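Local atomic coordinates of N-acetylglucosamine-6-phosphate deacetylase (Thermotoga maritima, PDB entry 1O12), a protein that probably removes the acetyl group from N-acetylglucosamine-6-phosphate, with the help of one divalent metal ion bound in each subunit. Residues H209-G213 with V243-R247; T266-A272 with A301-F307; E237-D241 with K312-K316. All coordinates share one frame; numbering follows the deposited sequence.

How the interactions relate
All three contacts are largely buried within the barrel-type amidohydrolase fold. Interactions 1 and 2 join loops on the active-site side: interaction 1 carries an iron ligand and predicted substrate-binding residues, interaction 2 the predicted catalytic Asp267, and they meet where the His244 ring packs on Gly302 and Asp267. Interaction 3 lies where the end of strand 235-239 meets helix 307-318 of the outer layer. That strand leads to the loop of interaction 1, and the helix follows the loop of interaction 2. Chemistry changes with place: one asparagine-to-carbonyl hydrogen bond beside the metal site, several backbone and hydroxyl bonds in interaction 2, and in interaction 3 another asparagine-to-carbonyl bond set among apolar and sulfur-aromatic packing.

Interaction 1 of 3, residues H209-G213 with V243-R247. With FE (Fe (III) ion), chain C.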
ATOM      1  N   HIS A 209     -12.777   1.105 -10.486  1.00 33.88           N
ATOM      2  CA  HIS A 209     -11.534   1.696 -11.007  1.00 37.10           C
ATOM      3  C   HIS A 209     -10.686   2.417  -9.957  1.00 37.34           C
ATOM      4  O   HIS A 209     -10.664   3.646  -9.862  1.00 37.60           O
ATOM      5  CB  HIS A 209     -11.749   2.565 -12.268  1.00 39.46           C
ATOM      6  CG  HIS A 209     -12.785   3.628 -12.126  1.00 40.56           C
ATOM      7  ND1 HIS A 209     -12.947   4.362 -10.975  1.00 41.59           N
ATOM      8  CD2 HIS A 209     -13.713   4.084 -13.000  1.00 42.43           C
ATOM      9  CE1 HIS A 209     -13.937   5.223 -11.143  1.00 42.15           C
ATOM     10  NE2 HIS A 209     -14.419   5.073 -12.362  1.00 42.39           N
ATOM     11  N   PHE A 210     -10.020   1.587  -9.152  1.00 37.11           N
ATOM     12  CA  PHE A 210      -9.123   1.991  -8.067  1.00 36.99           C
ATOM     13  C   PHE A 210      -7.836   2.541  -8.689  1.00 37.26           C
ATOM     14  O   PHE A 210      -7.269   1.933  -9.598  1.00 36.44           O
ATOM     15  CB  PHE A 210      -8.799   0.751  -7.221  1.00 37.41           C
ATOM     16  CG  PHE A 210      -7.821   0.993  -6.097  1.00 37.40           C
ATOM     17  CD1 PHE A 210      -8.277   1.214  -4.802  1.00 37.50           C
ATOM     18  CD2 PHE A 210      -6.445   0.975  -6.334  1.00 37.04           C
ATOM     19  CE1 PHE A 210      -7.394   1.410  -3.762  1.00 37.00           C
ATOM     20  CE2 PHE A 210      -5.544   1.171  -5.303  1.00 36.46           C
ATOM     21  CZ  PHE A 210      -6.015   1.389  -4.010  1.00 38.07           C
ATOM     22  N   PRO A 211      -7.340   3.679  -8.187  1.00 38.15           N
ATOM     23  CA  PRO A 211      -7.900   4.471  -7.091  1.00 38.50           C
ATOM     24  C   PRO A 211      -8.541   5.753  -7.609  1.00 37.98           C
ATOM     25  O   PRO A 211      -8.731   6.702  -6.846  1.00 37.51           O
ATOM     26  CB  PRO A 211      -6.681   4.780  -6.270  1.00 35.90           C
ATOM     27  CG  PRO A 211      -5.719   5.147  -7.366  1.00 36.98           C
ATOM     28  CD  PRO A 211      -5.948   4.091  -8.438  1.00 38.25           C
ATOM     29  N   ASN A 212      -8.854   5.797  -8.896  1.00 37.09           N
ATOM     30  CA  ASN A 212      -9.464   7.018  -9.430  1.00 38.57           C
ATOM     31  C   ASN A 212     -10.843   7.249  -8.797  1.00 37.89           C
ATOM     32  O   ASN A 212     -11.627   6.313  -8.626  1.00 37.16           O
ATOM     33  CB  ASN A 212      -9.620   6.941 -10.955  1.00 39.01           C
ATOM     34  CG  ASN A 212      -8.397   6.339 -11.662  1.00 40.91           C
ATOM     35  OD1 ASN A 212      -8.424   5.174 -12.092  1.00 39.70           O
ATOM     36  ND2 ASN A 212      -7.329   7.135 -11.796  1.00 40.23           N
ATOM     37  N   GLY A 213     -11.137   8.493  -8.440  1.00 37.97           N
ATOM     38  CA  GLY A 213     -12.440   8.809  -7.861  1.00 37.25           C
ATOM     39  C   GLY A 213     -12.597   8.469  -6.393  1.00 37.94           C
ATOM     40  O   GLY A 213     -13.693   8.141  -5.936  1.00 38.56           O
ATOM     41  N   VAL A 243      -2.194   5.675 -17.999  1.00 41.67           N
ATOM     42  CA  VAL A 243      -2.639   7.016 -17.658  1.00 41.59           C
ATOM     43  C   VAL A 243      -3.478   7.050 -16.364  1.00 41.44           C
ATOM     44  O   VAL A 243      -3.190   7.850 -15.471  1.00 41.03           O
ATOM     45  CB  VAL A 243      -3.439   7.607 -18.830  1.00 42.69           C
ATOM     46  CG1 VAL A 243      -3.793   9.063 -18.555  1.00 40.73           C
ATOM     47  CG2 VAL A 243      -2.609   7.467 -20.110  1.00 42.42           C
ATOM     48  N   HIS A 244      -4.520   6.210 -16.266  1.00 40.60           N
ATOM     49  CA  HIS A 244      -5.338   6.164 -15.045  1.00 37.72           C
ATOM     50  C   HIS A 244      -4.471   5.765 -13.846  1.00 37.16           C
ATOM     51  O   HIS A 244      -4.763   6.137 -12.707  1.00 38.05           O
ATOM     52  CB  HIS A 244      -6.508   5.207 -15.206  1.00 37.58           C
ATOM     53  CG  HIS A 244      -7.609   5.756 -16.061  1.00 38.23           C
ATOM     54  ND1 HIS A 244      -7.497   5.874 -17.431  1.00 36.97           N
ATOM     55  CD2 HIS A 244      -8.804   6.297 -15.732  1.00 35.49           C
ATOM     56  CE1 HIS A 244      -8.574   6.468 -17.906  1.00 35.01           C
ATOM     57  NE2 HIS A 244      -9.381   6.735 -16.897  1.00 37.45           N
ATOM     58  N   LEU A 245      -3.418   4.999 -14.115  1.00 35.70           N
ATOM     59  CA  LEU A 245      -2.422   4.613 -13.111  1.00 36.27           C
ATOM     60  C   LEU A 245      -1.088   4.571 -13.847  1.00 36.33           C
ATOM     61  O   LEU A 245      -1.030   4.199 -15.031  1.00 35.16           O
ATOM     62  CB  LEU A 245      -2.634   3.216 -12.553  1.00 36.24           C
ATOM     63  CG  LEU A 245      -3.828   2.810 -11.724  1.00 37.56           C
ATOM     64  CD1 LEU A 245      -5.037   2.683 -12.616  1.00 35.36           C
ATOM     65  CD2 LEU A 245      -3.495   1.450 -11.076  1.00 37.95           C
ATOM     66  N   SER A 246      -0.012   4.936 -13.170  1.00 35.14           N
ATOM     67  CA  SER A 246       1.278   4.856 -13.833  1.00 34.25           C
ATOM     68  C   SER A 246       1.739   3.414 -13.679  1.00 35.27           C
ATOM     69  O   SER A 246       1.209   2.657 -12.851  1.00 35.56           O
ATOM     70  CB  SER A 246       2.291   5.788 -13.169  1.00 33.65           C
ATOM     71  OG  SER A 246       2.536   5.427 -11.814  1.00 32.70           O
ATOM     72  N   ARG A 247       2.730   3.029 -14.466  1.00 36.68           N
ATOM     73  CA  ARG A 247       3.261   1.691 -14.357  1.00 37.56           C
ATOM     74  C   ARG A 247       3.716   1.438 -12.884  1.00 36.32           C
ATOM     75  O   ARG A 247       3.478   0.371 -12.332  1.00 34.40           O
ATOM     76  CB  ARG A 247       4.398   1.513 -15.385  1.00 40.41           C
ATOM     77  CG  ARG A 247       5.822   1.446 -14.814  1.00 47.07           C
ATOM     78  CD  ARG A 247       6.549   0.134 -15.176  1.00 49.97           C
ATOM     79  NE  ARG A 247       6.708  -0.025 -16.624  1.00 53.71           N
ATOM     80  CZ  ARG A 247       7.113  -1.150 -17.223  1.00 55.52           C
ATOM     81  NH1 ARG A 247       7.229  -1.196 -18.558  1.00 53.88           N
ATOM     82  NH2 ARG A 247       7.392  -2.234 -16.493  1.00 54.67           N
TER
HETATM   83 FE    FE C 401     -16.144   6.343 -13.244  0.97 67.19          FE
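The His244 ring receives OD1 of Asn212 at its edge and in its plane, and the Asn212 amide stands almost square to it, the two planes 88° apart. A second ring, that of Phe210, has Pro211 CB over the centre of one face; a cis peptide bond joins these two neighbours. Both segments are loops that follow adjacent parallel strands, 206-207 and 235-239, of the TIM barrel of the amidohydrolases, and they sit at the strand ends where such barrels keep their active site.

One hydrogen bond ties the loops together. Asn212 ND2 gives its N-H to His244 O over 2.9 Å, nearly straight at 166°, on a lone pair in the carbonyl plane; the oxygen also lies close to the plane of the amide. His219 of the second subunit adds a weak bond to the same carbonyl, so the dimer partner reaches this loop. The other end of the amide rests against His244, with Asn212 OD1 3.7 Å from His244 CB. Asp241 accepts from ND1 of His244 and should hold that ring in its rotation. Asn212 and His244 are both predicted to bind substrate.

Leu245 packs on the backbone and the proline: its CD1 lies 3.8 Å from Phe210 O and its CG 4.1 Å from Pro211 CD. His209 completes the site with Glu127 and His188. With CG set between backbone N and carbonyl carbon (chi1 53°), its ND1 makes a weak bond to Asn212 O while its NE2 binds the iron at 2.3 Å.

Interaction 2 of 3, residues T266-A272 with A301-F307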
ATOM      1  N   THR A 266     -11.712  -2.198 -18.776  1.00 33.69           N
ATOM      2  CA  THR A 266     -11.339  -1.326 -19.862  1.00 33.92           C
ATOM      3  C   THR A 266     -11.782   0.130 -19.636  1.00 35.18           C
ATOM      4  O   THR A 266     -10.989   1.051 -19.851  1.00 35.08           O
ATOM      5  CB  THR A 266     -11.906  -1.916 -21.192  1.00 35.66           C
ATOM      6  OG1 THR A 266     -10.910  -1.851 -22.216  1.00 34.50           O
ATOM      7  CG2 THR A 266     -13.167  -1.216 -21.623  1.00 33.32           C
ATOM      8  N   ASP A 267     -13.019   0.335 -19.166  1.00 34.67           N
ATOM      9  CA  ASP A 267     -13.581   1.670 -18.927  1.00 36.84           C
ATOM     10  C   ASP A 267     -13.508   2.429 -20.247  1.00 36.76           C
ATOM     11  O   ASP A 267     -13.413   3.651 -20.297  1.00 37.84           O
ATOM     12  CB  ASP A 267     -12.800   2.411 -17.824  1.00 38.22           C
ATOM     13  CG  ASP A 267     -13.506   3.721 -17.338  1.00 42.84           C
ATOM     14  OD1 ASP A 267     -14.741   3.740 -17.080  1.00 43.92           O
ATOM     15  OD2 ASP A 267     -12.798   4.745 -17.183  1.00 44.58           O
ATOM     16  N   SER A 268     -13.546   1.663 -21.320  1.00 35.67           N
ATOM     17  CA  SER A 268     -13.490   2.172 -22.668  1.00 36.94           C
ATOM     18  C   SER A 268     -14.752   2.961 -23.043  1.00 37.99           C
ATOM     19  O   SER A 268     -15.850   2.710 -22.527  1.00 37.21           O
ATOM     20  CB  SER A 268     -13.317   0.977 -23.609  1.00 38.21           C
ATOM     21  OG  SER A 268     -13.443   1.298 -24.973  1.00 39.50           O
ATOM     22  N   ILE A 269     -14.595   3.934 -23.927  1.00 38.16           N
ATOM     23  CA  ILE A 269     -15.753   4.685 -24.392  1.00 40.40           C
ATOM     24  C   ILE A 269     -15.867   4.499 -25.911  1.00 41.54           C
ATOM     25  O   ILE A 269     -14.974   3.919 -26.528  1.00 42.11           O
ATOM     26  CB  ILE A 269     -15.647   6.179 -24.041  1.00 38.97           C
ATOM     27  CG1 ILE A 269     -14.407   6.794 -24.688  1.00 39.61           C
ATOM     28  CG2 ILE A 269     -15.636   6.334 -22.532  1.00 38.71           C
ATOM     29  CD1 ILE A 269     -14.207   8.266 -24.337  1.00 38.61           C
ATOM     30  N   SER A 270     -16.972   4.957 -26.493  1.00 42.07           N
ATOM     31  CA  SER A 270     -17.213   4.862 -27.935  1.00 43.44           C
ATOM     32  C   SER A 270     -16.024   5.313 -28.793  1.00 44.32           C
ATOM     33  O   SER A 270     -15.752   4.736 -29.839  1.00 44.33           O
ATOM     34  CB  SER A 270     -18.436   5.701 -28.307  1.00 43.28           C
ATOM     35  OG  SER A 270     -18.258   7.051 -27.891  1.00 43.92           O
ATOM     36  N   ALA A 271     -15.315   6.341 -28.342  1.00 45.72           N
ATOM     37  CA  ALA A 271     -14.168   6.866 -29.072  1.00 46.94           C
ATOM     38  C   ALA A 271     -13.028   5.867 -29.280  1.00 48.93           C
ATOM     39  O   ALA A 271     -12.228   6.027 -30.202  1.00 51.62           O
ATOM     40  CB  ALA A 271     -13.628   8.105 -28.354  1.00 47.46           C
ATOM     41  N   ALA A 272     -12.936   4.844 -28.436  1.00 49.27           N
ATOM     42  CA  ALA A 272     -11.852   3.885 -28.561  1.00 49.23           C
ATOM     43  C   ALA A 272     -11.808   3.301 -29.959  1.00 50.00           C
ATOM     44  O   ALA A 272     -12.818   2.836 -30.476  1.00 49.46           O
ATOM     45  CB  ALA A 272     -12.008   2.787 -27.532  1.00 50.42           C
ATOM     46  N   ALA A 301     -11.849  11.104 -18.879  1.00 43.95           N
ATOM     47  CA  ALA A 301     -13.220  10.729 -19.200  1.00 43.61           C
ATOM     48  C   ALA A 301     -13.283   9.320 -19.805  1.00 43.77           C
ATOM     49  O   ALA A 301     -13.716   9.168 -20.948  1.00 44.93           O
ATOM     50  CB  ALA A 301     -13.811  11.734 -20.175  1.00 42.33           C
ATOM     51  N   GLY A 302     -12.871   8.302 -19.041  1.00 41.72           N
ATOM     52  CA  GLY A 302     -12.876   6.936 -19.541  1.00 38.95           C
ATOM     53  C   GLY A 302     -11.529   6.638 -20.183  1.00 38.93           C
ATOM     54  O   GLY A 302     -10.532   7.240 -19.794  1.00 38.30           O
ATOM     55  N   SER A 303     -11.491   5.732 -21.158  1.00 37.16           N
ATOM     56  CA  SER A 303     -10.243   5.401 -21.855  1.00 36.91           C
ATOM     57  C   SER A 303     -10.535   4.920 -23.267  1.00 36.69           C
ATOM     58  O   SER A 303     -11.692   4.778 -23.670  1.00 37.13           O
ATOM     59  CB  SER A 303      -9.486   4.269 -21.141  1.00 37.27           C
ATOM     60  OG  SER A 303      -9.982   2.990 -21.542  1.00 36.86           O
ATOM     61  N   THR A 304      -9.476   4.658 -24.015  1.00 36.91           N
ATOM     62  CA  THR A 304      -9.627   4.123 -25.373  1.00 38.77           C
ATOM     63  C   THR A 304      -8.860   2.790 -25.396  1.00 37.48           C
ATOM     64  O   THR A 304      -8.504   2.263 -26.437  1.00 38.86           O
ATOM     65  CB  THR A 304      -9.078   5.099 -26.451  1.00 37.72           C
ATOM     66  OG1 THR A 304      -7.676   5.319 -26.245  1.00 39.03           O
ATOM     67  CG2 THR A 304      -9.810   6.427 -26.365  1.00 38.31           C
ATOM     68  N   LEU A 305      -8.648   2.251 -24.201  1.00 36.88           N
ATOM     69  CA  LEU A 305      -7.931   1.010 -23.985  1.00 34.73           C
ATOM     70  C   LEU A 305      -8.699  -0.219 -24.482  1.00 34.32           C
ATOM     71  O   LEU A 305      -9.830  -0.432 -24.068  1.00 33.85           O
ATOM     72  CB  LEU A 305      -7.662   0.885 -22.484  1.00 33.53           C
ATOM     73  CG  LEU A 305      -6.863  -0.322 -21.993  1.00 34.25           C
ATOM     74  CD1 LEU A 305      -5.477  -0.298 -22.583  1.00 32.98           C
ATOM     75  CD2 LEU A 305      -6.804  -0.290 -20.487  1.00 32.28           C
ATOM     76  N   PHE A 306      -8.102  -1.009 -25.378  1.00 33.51           N
ATOM     77  CA  PHE A 306      -8.747  -2.241 -25.851  1.00 33.36           C
ATOM     78  C   PHE A 306      -8.438  -3.296 -24.794  1.00 31.89           C
ATOM     79  O   PHE A 306      -7.341  -3.304 -24.242  1.00 31.76           O
ATOM     80  CB  PHE A 306      -8.192  -2.710 -27.203  1.00 34.44           C
ATOM     81  CG  PHE A 306      -8.698  -1.926 -28.388  1.00 38.32           C
ATOM     82  CD1 PHE A 306      -9.825  -1.123 -28.293  1.00 38.10           C
ATOM     83  CD2 PHE A 306      -8.049  -2.018 -29.628  1.00 39.97           C
ATOM     84  CE1 PHE A 306     -10.302  -0.427 -29.404  1.00 39.52           C
ATOM     85  CE2 PHE A 306      -8.528  -1.316 -30.743  1.00 38.53           C
ATOM     86  CZ  PHE A 306      -9.650  -0.527 -30.625  1.00 39.50           C
ATOM     87  N   PHE A 307      -9.382  -4.185 -24.503  1.00 31.68           N
ATOM     88  CA  PHE A 307      -9.123  -5.165 -23.467  1.00 30.30           C
ATOM     89  C   PHE A 307      -7.813  -5.883 -23.720  1.00 32.56           C
ATOM     90  O   PHE A 307      -6.993  -6.063 -22.814  1.00 32.82           O
ATOM     91  CB  PHE A 307     -10.243  -6.179 -23.354  1.00 26.46           C
ATOM     92  CG  PHE A 307     -10.246  -6.887 -22.033  1.00 25.50           C
ATOM     93  CD1 PHE A 307      -9.430  -7.993 -21.820  1.00 24.37           C
ATOM     94  CD2 PHE A 307     -10.990  -6.381 -20.968  1.00 24.19           C
ATOM     95  CE1 PHE A 307      -9.354  -8.577 -20.559  1.00 24.73           C
ATOM     96  CE2 PHE A 307     -10.931  -6.947 -19.706  1.00 24.87           C
ATOM     97  CZ  PHE A 307     -10.111  -8.047 -19.493  1.00 26.28           C
TER
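Ala301 starts the contact with its carbonyl, whose oxygen touches Ile269 CD1. Gly302 follows; with no side chain to intervene, its CA takes Asp267 OD2 at 3.2 Å and also touches the CG2 branch of Ile269.

Ser303 does most of the bonding. Its backbone makes a single beta bridge with Ser268: Ser303 N donates weakly to Asp267 O at 3.0 Å, and Ser303 O accepts from Ile269 N, also at 3.0 Å. The same oxygen faces the CA-H of Ser268. The hydroxyl of Ser303 works in two directions. Ser303 OG donates to Thr266 O at 2.8 Å and accepts from Leu305 N at 3.1 Å, the latter bond forming an ST turn.

Thr304 lays its CA and CB against Ala272, the last residue of a type I turn begun at Ile269, while its OG1 is hydrogen-bonded to Gly291 O. Leu305 offers its carbonyl to the other threonine: Thr266 OG1 donates to Leu305 O over 2.6 Å, from 43° above the carbonyl plane. Phe306, at the N-cap position of helix 307-318, returns its ring toward the turn, with Phe306 CE1 4.1 Å from Ala272 CB.

The bonds at Thr266 and Ser303 thus join the two loops next to Asp267, the predicted proton donor or acceptor. Its OD1 is hydrogen-bonded to His63 NE2. Asp267 lies just beyond strand 262-265, its side chain about 5 Å from the iron at the nearest atoms, consistent with the catalytic aspartate at the end of a barrel strand in amidohydrolases.

Interaction 3 of 3, residues E237-D241 with K312-K316; sequences ELICD and KNFRK
Cys240 and Asn313 meet closely: Asn313 ND2 donates to Cys240 O at 2.6 Å, with an N-H...O angle of 149°. The donor lies in the carbonyl plane, whereas the oxygen is tilted 18° from the amide plane. At the other end of this amide, OD1 accepts from Gln309 NE2, one turn back on the helix, so both ends of the group are held.

Next to it, Cys240 SG approaches the Phe314 ring at its edge and in its plane, 3.7 Å from Phe314 CD2, a sulfur-aromatic contact. CG of Phe314 is anti to its backbone N (chi1 -172°), which swings the ring toward the sheet. Strand 235-239 belongs to the parallel strands of the barrel, and helix 307-318 is part of the layer packed outside them; Cys240 is the centre of an inverse gamma turn where the strand gives way to loop.

Two residues back along the strand the fit is looser: Leu238 CD1 reaches the same ring edge only at 4.2 Å from Phe314 CE2. Toward solvent, Lys312 and Lys316 extend from the helix without touching the strand, Lys316 exposed and Lys312 partly so.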
ATOM      1  N   GLU A 237     -10.677  -2.963  -9.269  1.00 31.46           N
ATOM      2  CA  GLU A 237     -10.575  -2.990 -10.705  1.00 33.22           C
ATOM      3  C   GLU A 237      -9.517  -1.942 -11.095  1.00 31.88           C
ATOM      4  O   GLU A 237      -9.409  -0.906 -10.472  1.00 31.82           O
ATOM      5  CB  GLU A 237     -11.962  -2.799 -11.376  1.00 34.69           C
ATOM      6  CG  GLU A 237     -12.552  -1.434 -11.429  1.00 35.62           C
ATOM      7  CD  GLU A 237     -13.940  -1.410 -12.092  1.00 37.99           C
ATOM      8  OE1 GLU A 237     -14.347  -0.317 -12.523  1.00 38.63           O
ATOM      9  OE2 GLU A 237     -14.637  -2.455 -12.175  1.00 38.73           O
ATOM     10  N   LEU A 238      -8.704  -2.256 -12.095  1.00 31.55           N
ATOM     11  CA  LEU A 238      -7.648  -1.363 -12.535  1.00 30.88           C
ATOM     12  C   LEU A 238      -7.675  -1.091 -14.048  1.00 29.98           C
ATOM     13  O   LEU A 238      -7.807  -2.011 -14.844  1.00 29.18           O
ATOM     14  CB  LEU A 238      -6.287  -1.971 -12.209  1.00 29.86           C
ATOM     15  CG  LEU A 238      -5.848  -2.534 -10.865  1.00 31.47           C
ATOM     16  CD1 LEU A 238      -4.356  -2.906 -11.011  1.00 29.52           C
ATOM     17  CD2 LEU A 238      -6.052  -1.527  -9.716  1.00 32.08           C
ATOM     18  N   ILE A 239      -7.538   0.166 -14.446  1.00 28.86           N
ATOM     19  CA  ILE A 239      -7.496   0.491 -15.870  1.00 29.28           C
ATOM     20  C   ILE A 239      -6.018   0.552 -16.268  1.00 30.77           C
ATOM     21  O   ILE A 239      -5.351   1.528 -15.946  1.00 31.06           O
ATOM     22  CB  ILE A 239      -8.158   1.853 -16.153  1.00 27.72           C
ATOM     23  CG1 ILE A 239      -9.637   1.803 -15.770  1.00 27.26           C
ATOM     24  CG2 ILE A 239      -7.976   2.234 -17.634  1.00 25.65           C
ATOM     25  CD1 ILE A 239     -10.263   3.178 -15.596  1.00 28.54           C
ATOM     26  N   CYS A 240      -5.502  -0.468 -16.959  1.00 31.38           N
ATOM     27  CA  CYS A 240      -4.090  -0.477 -17.319  1.00 34.05           C
ATOM     28  C   CYS A 240      -3.666   0.180 -18.603  1.00 34.26           C
ATOM     29  O   CYS A 240      -3.066  -0.458 -19.459  1.00 33.63           O
ATOM     30  CB  CYS A 240      -3.559  -1.887 -17.319  1.00 35.73           C
ATOM     31  SG  CYS A 240      -3.575  -2.519 -15.697  1.00 45.57           S
ATOM     32  N   ASP A 241      -3.932   1.471 -18.700  1.00 36.00           N
ATOM     33  CA  ASP A 241      -3.613   2.234 -19.881  1.00 39.30           C
ATOM     34  C   ASP A 241      -2.400   3.125 -19.699  1.00 40.11           C
ATOM     35  O   ASP A 241      -2.037   3.867 -20.608  1.00 41.08           O
ATOM     36  CB  ASP A 241      -4.810   3.087 -20.298  1.00 39.12           C
ATOM     37  CG  ASP A 241      -5.271   4.022 -19.206  1.00 40.90           C
ATOM     38  OD1 ASP A 241      -6.286   4.711 -19.444  1.00 43.48           O
ATOM     39  OD2 ASP A 241      -4.642   4.080 -18.124  1.00 40.10           O
ATOM     40  N   LYS A 312      -1.838  -7.056 -22.139  1.00 31.17           N
ATOM     41  CA  LYS A 312      -0.432  -6.932 -22.464  1.00 32.35           C
ATOM     42  C   LYS A 312       0.210  -5.954 -21.495  1.00 33.68           C
ATOM     43  O   LYS A 312       1.290  -6.229 -20.950  1.00 33.14           O
ATOM     44  CB  LYS A 312      -0.234  -6.430 -23.892  1.00 32.59           C
ATOM     45  CG  LYS A 312      -0.636  -7.404 -24.994  1.00 36.24           C
ATOM     46  CD  LYS A 312       0.005  -7.008 -26.329  1.00 38.94           C
ATOM     47  CE  LYS A 312      -0.744  -7.557 -27.539  1.00 40.63           C
ATOM     48  NZ  LYS A 312      -2.051  -6.836 -27.799  1.00 44.19           N
ATOM     49  N   ASN A 313      -0.464  -4.824 -21.275  1.00 32.94           N
ATOM     50  CA  ASN A 313       0.071  -3.792 -20.408  1.00 33.82           C
ATOM     51  C   ASN A 313       0.314  -4.334 -19.032  1.00 34.94           C
ATOM     52  O   ASN A 313       1.429  -4.238 -18.510  1.00 37.90           O
ATOM     53  CB  ASN A 313      -0.866  -2.563 -20.308  1.00 35.08           C
ATOM     54  CG  ASN A 313      -0.814  -1.664 -21.543  1.00 34.35           C
ATOM     55  OD1 ASN A 313       0.118  -1.725 -22.344  1.00 34.60           O
ATOM     56  ND2 ASN A 313      -1.814  -0.813 -21.689  1.00 35.48           N
ATOM     57  N   PHE A 314      -0.725  -4.919 -18.444  1.00 35.10           N
ATOM     58  CA  PHE A 314      -0.627  -5.459 -17.104  1.00 34.10           C
ATOM     59  C   PHE A 314       0.523  -6.411 -16.999  1.00 34.50           C
ATOM     60  O   PHE A 314       1.304  -6.352 -16.052  1.00 33.96           O
ATOM     61  CB  PHE A 314      -1.896  -6.191 -16.702  1.00 33.32           C
ATOM     62  CG  PHE A 314      -1.899  -6.594 -15.268  1.00 32.92           C
ATOM     63  CD1 PHE A 314      -1.396  -7.836 -14.879  1.00 33.21           C
ATOM     64  CD2 PHE A 314      -2.356  -5.702 -14.292  1.00 32.16           C
ATOM     65  CE1 PHE A 314      -1.350  -8.198 -13.531  1.00 32.19           C
ATOM     66  CE2 PHE A 314      -2.321  -6.035 -12.948  1.00 30.94           C
ATOM     67  CZ  PHE A 314      -1.817  -7.291 -12.562  1.00 33.51           C
ATOM     68  N   ARG A 315       0.619  -7.301 -17.980  1.00 35.72           N
ATOM     69  CA  ARG A 315       1.686  -8.273 -18.007  1.00 35.88           C
ATOM     70  C   ARG A 315       3.061  -7.608 -18.040  1.00 36.90           C
ATOM     71  O   ARG A 315       3.993  -8.072 -17.395  1.00 36.12           O
ATOM     72  CB  ARG A 315       1.553  -9.174 -19.222  1.00 37.15           C
ATOM     73  CG  ARG A 315       2.631 -10.238 -19.255  1.00 38.37           C
ATOM     74  CD  ARG A 315       2.851 -10.744 -20.647  1.00 40.42           C
ATOM     75  NE  ARG A 315       3.382 -12.094 -20.619  1.00 42.75           N
ATOM     76  CZ  ARG A 315       3.787 -12.771 -21.689  1.00 44.69           C
ATOM     77  NH1 ARG A 315       3.724 -12.211 -22.889  1.00 46.44           N
ATOM     78  NH2 ARG A 315       4.249 -14.021 -21.559  1.00 45.20           N
ATOM     79  N   LYS A 316       3.188  -6.520 -18.795  1.00 37.59           N
ATOM     80  CA  LYS A 316       4.468  -5.847 -18.903  1.00 38.78           C
ATOM     81  C   LYS A 316       4.799  -5.041 -17.653  1.00 39.12           C
ATOM     82  O   LYS A 316       5.944  -5.025 -17.204  1.00 38.71           O
ATOM     83  CB  LYS A 316       4.461  -4.919 -20.112  1.00 42.52           C
ATOM     84  CG  LYS A 316       5.751  -4.132 -20.322  1.00 47.13           C
ATOM     85  CD  LYS A 316       5.477  -2.940 -21.231  1.00 51.89           C
ATOM     86  CE  LYS A 316       4.547  -3.335 -22.410  1.00 53.46           C
ATOM     87  NZ  LYS A 316       3.292  -2.487 -22.534  1.00 51.74           N
TER